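Local structure of glycogen synthase (Cyanobacterium sp. CLg1, 6GNF) at residues 136-148 against 172-185. The protein belongs to the bacterial glycogen and starch synthases, two-domain glycosyltransferases, and holds adenosine-5'-diphosphate and a glycan in its pockets. Residues are numbered along the deposited sequence; the frame is centred on the assembly and turned at random.
With GLC (alpha-D-glucopyranose), chain D.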
loop_
_atom_site.group_PDB
_atom_site.type_symbol
_atom_site.label_atom_id
_atom_site.label_comp_id
_atom_site.label_asym_id
_atom_site.label_seq_id
_atom_site.Cartn_x
_atom_site.Cartn_y
_atom_site.Cartn_z
ATOM N N PHE A 136 18.079 -2.942 -1.754
ATOM C CA PHE A 136 17.264 -2.867 -0.550
ATOM C C PHE A 136 17.973 -3.365 0.705
ATOM O O PHE A 136 17.721 -2.856 1.793
ATOM C CB PHE A 136 15.913 -3.550 -0.766
ATOM C CG PHE A 136 15.089 -2.908 -1.846
ATOM C CD1 PHE A 136 14.978 -1.525 -1.927
ATOM C CD2 PHE A 136 14.432 -3.681 -2.794
ATOM C CE1 PHE A 136 14.229 -0.932 -2.928
ATOM C CE2 PHE A 136 13.674 -3.086 -3.800
ATOM C CZ PHE A 136 13.578 -1.714 -3.869
ATOM N N ALA A 137 18.897 -4.309 0.558
ATOM C CA ALA A 137 19.819 -4.600 1.652
ATOM C C ALA A 137 20.610 -3.334 2.024
ATOM O O ALA A 137 20.838 -3.056 3.203
ATOM C CB ALA A 137 20.768 -5.724 1.281
ATOM N N MET A 138 21.044 -2.582 1.020
ATOM C CA MET A 138 21.783 -1.346 1.279
ATOM C C MET A 138 20.920 -0.293 1.987
ATOM O O MET A 138 21.419 0.472 2.821
ATOM C CB MET A 138 22.352 -0.777 -0.017
ATOM C CG MET A 138 23.250 0.445 0.196
ATOM S SD MET A 138 24.119 0.960 -1.292
ATOM C CE MET A 138 22.757 1.705 -2.181
ATOM N N LEU A 139 19.640 -0.224 1.631
ATOM C CA LEU A 139 18.717 0.679 2.315
ATOM C C LEU A 139 18.620 0.374 3.807
ATOM O O LEU A 139 18.645 1.294 4.619
ATOM C CB LEU A 139 17.321 0.612 1.685
ATOM C CG LEU A 139 16.206 1.379 2.396
ATOM C CD1 LEU A 139 16.546 2.853 2.521
ATOM C CD2 LEU A 139 14.887 1.205 1.654
ATOM N N SER A 140 18.517 -0.909 4.159
ATOM C CA SER A 140 18.385 -1.310 5.561
ATOM C C SER A 140 19.634 -0.956 6.362
ATOM O O SER A 140 19.533 -0.499 7.486
ATOM C CB SER A 140 18.082 -2.799 5.669
ATOM O OG SER A 140 16.845 -3.061 5.029
ATOM N N GLN A 141 20.804 -1.176 5.775
ATOM C CA GLN A 141 22.068 -0.795 6.401
ATOM C C GLN A 141 22.186 0.708 6.572
ATOM O O GLN A 141 22.671 1.183 7.593
ATOM C CB GLN A 141 23.258 -1.262 5.560
ATOM C CG GLN A 141 23.411 -2.763 5.469
ATOM C CD GLN A 141 24.449 -3.166 4.444
ATOM O OE1 GLN A 141 25.516 -2.555 4.341
ATOM N NE2 GLN A 141 24.142 -4.189 3.667
ATOM N N ALA A 142 21.815 1.454 5.538
ATOM C CA ALA A 142 21.945 2.905 5.580
ATOM C C ALA A 142 21.021 3.528 6.619
ATOM O O ALA A 142 21.394 4.540 7.223
ATOM C CB ALA A 142 21.672 3.503 4.207
ATOM N N ALA A 143 19.838 2.944 6.788
ATOM C CA ALA A 143 18.825 3.493 7.686
ATOM C C ALA A 143 19.239 3.371 9.143
ATOM O O ALA A 143 18.932 4.222 9.957
ATOM C CB ALA A 143 17.493 2.791 7.470
ATOM N N LEU A 144 19.962 2.307 9.470
ATOM C CA LEU A 144 20.364 2.068 10.851
ATOM C C LEU A 144 21.281 3.166 11.382
ATOM O O LEU A 144 21.221 3.476 12.579
ATOM C CB LEU A 144 21.042 0.700 10.987
ATOM C CG LEU A 144 20.109 -0.514 11.004
ATOM C CD1 LEU A 144 20.860 -1.777 10.646
ATOM C CD2 LEU A 144 19.435 -0.669 12.356
ATOM N N ALA A 145 22.077 3.773 10.503
ATOM C CA ALA A 145 23.000 4.826 10.913
ATOM C C ALA A 145 22.313 6.166 11.150
ATOM O O ALA A 145 22.870 7.052 11.798
ATOM C CB ALA A 145 24.116 4.975 9.884
ATOM N N VAL A 146 21.088 6.319 10.662
ATOM C CA VAL A 146 20.439 7.635 10.667
ATOM C C VAL A 146 20.189 8.176 12.081
ATOM O O VAL A 146 20.480 9.360 12.326
ATOM C CB VAL A 146 19.157 7.645 9.811
ATOM C CG1 VAL A 146 18.299 8.872 10.095
ATOM C CG2 VAL A 146 19.526 7.601 8.338
ATOM N N PRO A 147 19.655 7.338 12.994
ATOM C CA PRO A 147 19.482 7.827 14.364
ATOM C C PRO A 147 20.785 8.221 15.072
ATOM O O PRO A 147 20.741 9.005 16.022
ATOM C CB PRO A 147 18.821 6.648 15.079
ATOM C CG PRO A 147 18.089 5.932 13.992
ATOM C CD PRO A 147 19.027 6.021 12.815
ATOM N N LEU A 148 21.928 7.743 14.588
ATOM C CA LEU A 148 23.208 8.061 15.219
ATOM C C LEU A 148 23.885 9.285 14.609
ATOM O O LEU A 148 24.670 9.945 15.283
ATOM C CB LEU A 148 24.155 6.864 15.122
ATOM C CG LEU A 148 23.629 5.525 15.650
ATOM C CD1 LEU A 148 24.634 4.417 15.358
ATOM C CD2 LEU A 148 23.342 5.603 17.137
ATOM N N TRP A 172 8.516 -6.044 2.866
ATOM C CA TRP A 172 9.654 -6.931 2.681
ATOM C C TRP A 172 10.961 -6.198 2.377
ATOM O O TRP A 172 12.029 -6.697 2.715
ATOM C CB TRP A 172 9.363 -7.975 1.603
ATOM C CG TRP A 172 9.312 -7.435 0.220
ATOM C CD1 TRP A 172 8.202 -7.016 -0.454
ATOM C CD2 TRP A 172 10.415 -7.261 -0.677
ATOM N NE1 TRP A 172 8.546 -6.580 -1.714
ATOM C CE2 TRP A 172 9.899 -6.725 -1.875
ATOM C CE3 TRP A 172 11.785 -7.502 -0.585
ATOM C CZ2 TRP A 172 10.708 -6.438 -2.972
ATOM C CZ3 TRP A 172 12.586 -7.208 -1.673
ATOM C CH2 TRP A 172 12.045 -6.683 -2.851
ATOM N N HIS A 173 10.875 -5.023 1.756
ATOM C CA HIS A 173 12.073 -4.291 1.304
ATOM C C HIS A 173 13.031 -3.970 2.440
ATOM O O HIS A 173 14.244 -3.878 2.232
ATOM C CB HIS A 173 11.707 -2.967 0.626
ATOM C CG HIS A 173 10.569 -3.068 -0.338
ATOM N ND1 HIS A 173 9.268 -2.781 0.019
ATOM C CD2 HIS A 173 10.538 -3.420 -1.647
ATOM C CE1 HIS A 173 8.483 -2.965 -1.027
ATOM N NE2 HIS A 173 9.228 -3.354 -2.049
ATOM N N THR A 174 12.467 -3.737 3.620
ATOM C CA THR A 174 13.231 -3.342 4.790
ATOM C C THR A 174 13.278 -4.444 5.850
ATOM O O THR A 174 13.666 -4.196 6.999
ATOM C CB THR A 174 12.604 -2.094 5.428
ATOM O OG1 THR A 174 11.280 -2.416 5.888
ATOM C CG2 THR A 174 12.558 -0.956 4.420
ATOM N N SER A 175 12.893 -5.664 5.482
ATOM C CA SER A 175 12.717 -6.724 6.473
ATOM C C SER A 175 14.023 -7.348 6.970
ATOM O O SER A 175 13.979 -8.145 7.890
ATOM C CB SER A 175 11.762 -7.807 5.954
ATOM O OG SER A 175 12.283 -8.431 4.802
ATOM N N LEU A 176 15.160 -7.009 6.361
ATOM C CA LEU A 176 16.469 -7.444 6.875
ATOM C C LEU A 176 17.037 -6.504 7.949
ATOM O O LEU A 176 18.011 -6.832 8.618
ATOM C CB LEU A 176 17.493 -7.566 5.751
ATOM C CG LEU A 176 17.217 -8.552 4.622
ATOM C CD1 LEU A 176 18.306 -8.396 3.572
ATOM C CD2 LEU A 176 17.158 -9.982 5.111
ATOM N N LEU A 177 16.443 -5.336 8.128
ATOM C CA LEU A 177 16.956 -4.373 9.109
ATOM C C LEU A 177 17.136 -4.954 10.528
ATOM O O LEU A 177 18.116 -4.644 11.207
ATOM C CB LEU A 177 16.075 -3.120 9.143
ATOM C CG LEU A 177 16.516 -2.006 10.096
ATOM C CD1 LEU A 177 16.187 -0.637 9.516
ATOM C CD2 LEU A 177 15.880 -2.170 11.473
ATOM N N PRO A 178 16.183 -5.778 10.995
ATOM C CA PRO A 178 16.365 -6.395 12.312
ATOM C C PRO A 178 17.583 -7.312 12.398
ATOM O O PRO A 178 18.212 -7.391 13.453
ATOM C CB PRO A 178 15.079 -7.197 12.509
ATOM C CG PRO A 178 14.072 -6.515 11.653
ATOM C CD PRO A 178 14.839 -6.044 10.453
ATOM N N LEU A 179 17.937 -7.959 11.294
ATOM C CA LEU A 179 19.111 -8.822 11.272
ATOM C C LEU A 179 20.377 -7.980 11.336
ATOM O O LEU A 179 21.298 -8.295 12.095
ATOM C CB LEU A 179 19.134 -9.724 10.033
ATOM C CG LEU A 179 18.159 -10.907 10.054
ATOM C CD1 LEU A 179 16.716 -10.454 9.933
ATOM C CD2 LEU A 179 18.481 -11.890 8.943
ATOM N N TYR A 180 20.438 -6.919 10.535
ATOM C CA TYR A 180 21.591 -6.024 10.551
ATOM C C TYR A 180 21.732 -5.309 11.896
ATOM O O TYR A 180 22.849 -5.130 12.384
ATOM C CB TYR A 180 21.514 -4.995 9.427
ATOM C CG TYR A 180 21.688 -5.580 8.048
ATOM C CD1 TYR A 180 22.834 -6.286 7.713
ATOM C CD2 TYR A 180 20.716 -5.417 7.071
ATOM C CE1 TYR A 180 23.004 -6.824 6.445
ATOM C CE2 TYR A 180 20.875 -5.952 5.800
ATOM C CZ TYR A 180 22.015 -6.656 5.490
ATOM O OH TYR A 180 22.174 -7.187 4.228
ATOM N N LEU A 181 20.607 -4.923 12.493
ATOM C CA LEU A 181 20.609 -4.314 13.825
ATOM C C LEU A 181 21.334 -5.207 14.825
ATOM O O LEU A 181 22.164 -4.742 15.607
ATOM C CB LEU A 181 19.177 -4.077 14.316
ATOM C CG LEU A 181 19.030 -3.545 15.738
ATOM C CD1 LEU A 181 19.741 -2.209 15.892
ATOM C CD2 LEU A 181 17.571 -3.413 16.122
ATOM N N LYS A 182 20.981 -6.485 14.829
ATOM C CA LYS A 182 21.626 -7.449 15.721
ATOM C C LYS A 182 23.085 -7.670 15.388
ATOM O O LYS A 182 23.936 -7.676 16.279
ATOM C CB LYS A 182 20.914 -8.789 15.664
ATOM C CG LYS A 182 19.574 -8.730 16.338
ATOM C CD LYS A 182 18.828 -10.036 16.223
ATOM C CE LYS A 182 17.500 -9.898 16.933
ATOM N NZ LYS A 182 16.730 -11.146 16.802
ATOM N N GLU A 183 23.367 -7.903 14.113
ATOM C CA GLU A 183 24.696 -8.338 13.714
ATOM C C GLU A 183 25.724 -7.218 13.730
ATOM O O GLU A 183 26.800 -7.403 14.276
ATOM C CB GLU A 183 24.652 -9.002 12.337
ATOM C CG GLU A 183 25.956 -9.665 11.916
ATOM C CD GLU A 183 26.447 -10.727 12.894
ATOM O OE1 GLU A 183 25.631 -11.313 13.653
ATOM O OE2 GLU A 183 27.660 -10.997 12.896
ATOM N N TYR A 184 25.387 -6.072 13.158
ATOM C CA TYR A 184 26.341 -4.982 13.003
ATOM C C TYR A 184 26.380 -4.027 14.191
ATOM O O TYR A 184 27.371 -3.350 14.369
ATOM C CB TYR A 184 26.001 -4.155 11.759
ATOM C CG TYR A 184 26.168 -4.835 10.411
ATOM C CD1 TYR A 184 26.489 -6.192 10.292
ATOM C CD2 TYR A 184 25.961 -4.106 9.240
ATOM C CE1 TYR A 184 26.623 -6.788 9.042
ATOM C CE2 TYR A 184 26.102 -4.691 7.987
ATOM C CZ TYR A 184 26.424 -6.029 7.887
ATOM O OH TYR A 184 26.547 -6.590 6.638
ATOM N N TYR A 185 25.311 -3.945 14.978
ATOM C CA TYR A 185 25.226 -2.927 16.042
ATOM C C TYR A 185 25.173 -3.521 17.439
ATOM O O TYR A 185 26.104 -3.347 18.228
ATOM C CB TYR A 185 24.037 -1.988 15.798
ATOM C CG TYR A 185 24.265 -1.079 14.615
ATOM C CD1 TYR A 185 23.972 -1.506 13.323
ATOM C CD2 TYR A 185 24.819 0.183 14.781
ATOM C CE1 TYR A 185 24.186 -0.694 12.232
ATOM C CE2 TYR A 185 25.047 1.010 13.691
ATOM C CZ TYR A 185 24.725 0.571 12.421
ATOM O OH TYR A 185 24.934 1.388 11.341
HETATM C C1 GLC D . 6.528 -4.611 -6.556
HETATM C C2 GLC D . 7.107 -4.511 -5.136
HETATM C C3 GLC D . 5.969 -4.421 -4.123
HETATM C C4 GLC D . 5.057 -3.246 -4.470
HETATM C C5 GLC D . 4.505 -3.457 -5.886
HETATM C C6 GLC D . 3.505 -2.381 -6.336
HETATM O O2 GLC D . 7.910 -5.655 -4.824
HETATM O O3 GLC D . 6.463 -4.288 -2.791
HETATM O O4 GLC D . 4.017 -3.194 -3.487
HETATM O O5 GLC D . 5.610 -3.531 -6.803
HETATM O O6 GLC D . 4.099 -1.074 -6.384
HETATM O O HOH W 1 15.839 -5.309 3.872
HETATM O O HOH W 2 24.728 0.095 9.064
#
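Leu144 and Tyr180 interlock across two packed helices, each a knob in a hole of the other, an instance of knobs-into-holes packing between neighbours in a layered domain. Leu144 sits among Leu177, Tyr180, Leu181 and Tyr185: its CD1 branch presses on Tyr180 CB at 3.5 Å, while CD2 lies against Leu181 CD1 and Leu177 CG. In return Tyr180 fits among Ala137, Ser140, Gln141 and Leu144. With CG anti to its carbonyl carbon (chi1 -69°), the tyrosine turns one ring face to Gln141, whose CG stands 3.9 Å from the ring centroid, almost on the normal, a CH-pi contact. Both polar ends are tied to other parts of the chain, Gln141 OE1 by Asn81 N and Tyr180 OH by Leu217 O. Farther along, Tyr185 CE1 meets Leu144 CB, and CE2 meets Leu148 CD1.

The axes of segments 136-144 and 177-185 cross at -53°, 9.1 Å apart at closest approach; both helices belong to the N-terminal Rossmann-like domain of this two-domain GT-B glycosyltransferase, with Leu144 and Leu177 also packing on the central strand 166-170, just before Trp172.

Aromatic contacts take over at the glycan end. His173 turns its edge to one face of Phe136, CD2 lying 3.8 Å from Phe136 CE2, and Phe136 in turn points an edge at the six-membered ring of Trp172 in an offset edge-to-face pair, planes 86° apart. Phe136 thus forms a second shell behind two glycan-pocket residues; Trp172 NE1 donates to O3 of the alpha-D-glucopyranose at 3.3 Å, and more weakly to O2.

Water mediates the polar links. One molecule is held by Ser140 OG (2.7 Å), donates to His173 O and accepts from Leu176 N; another joins Gln141 O to Tyr185 OH, 2.6 Å from that hydroxyl.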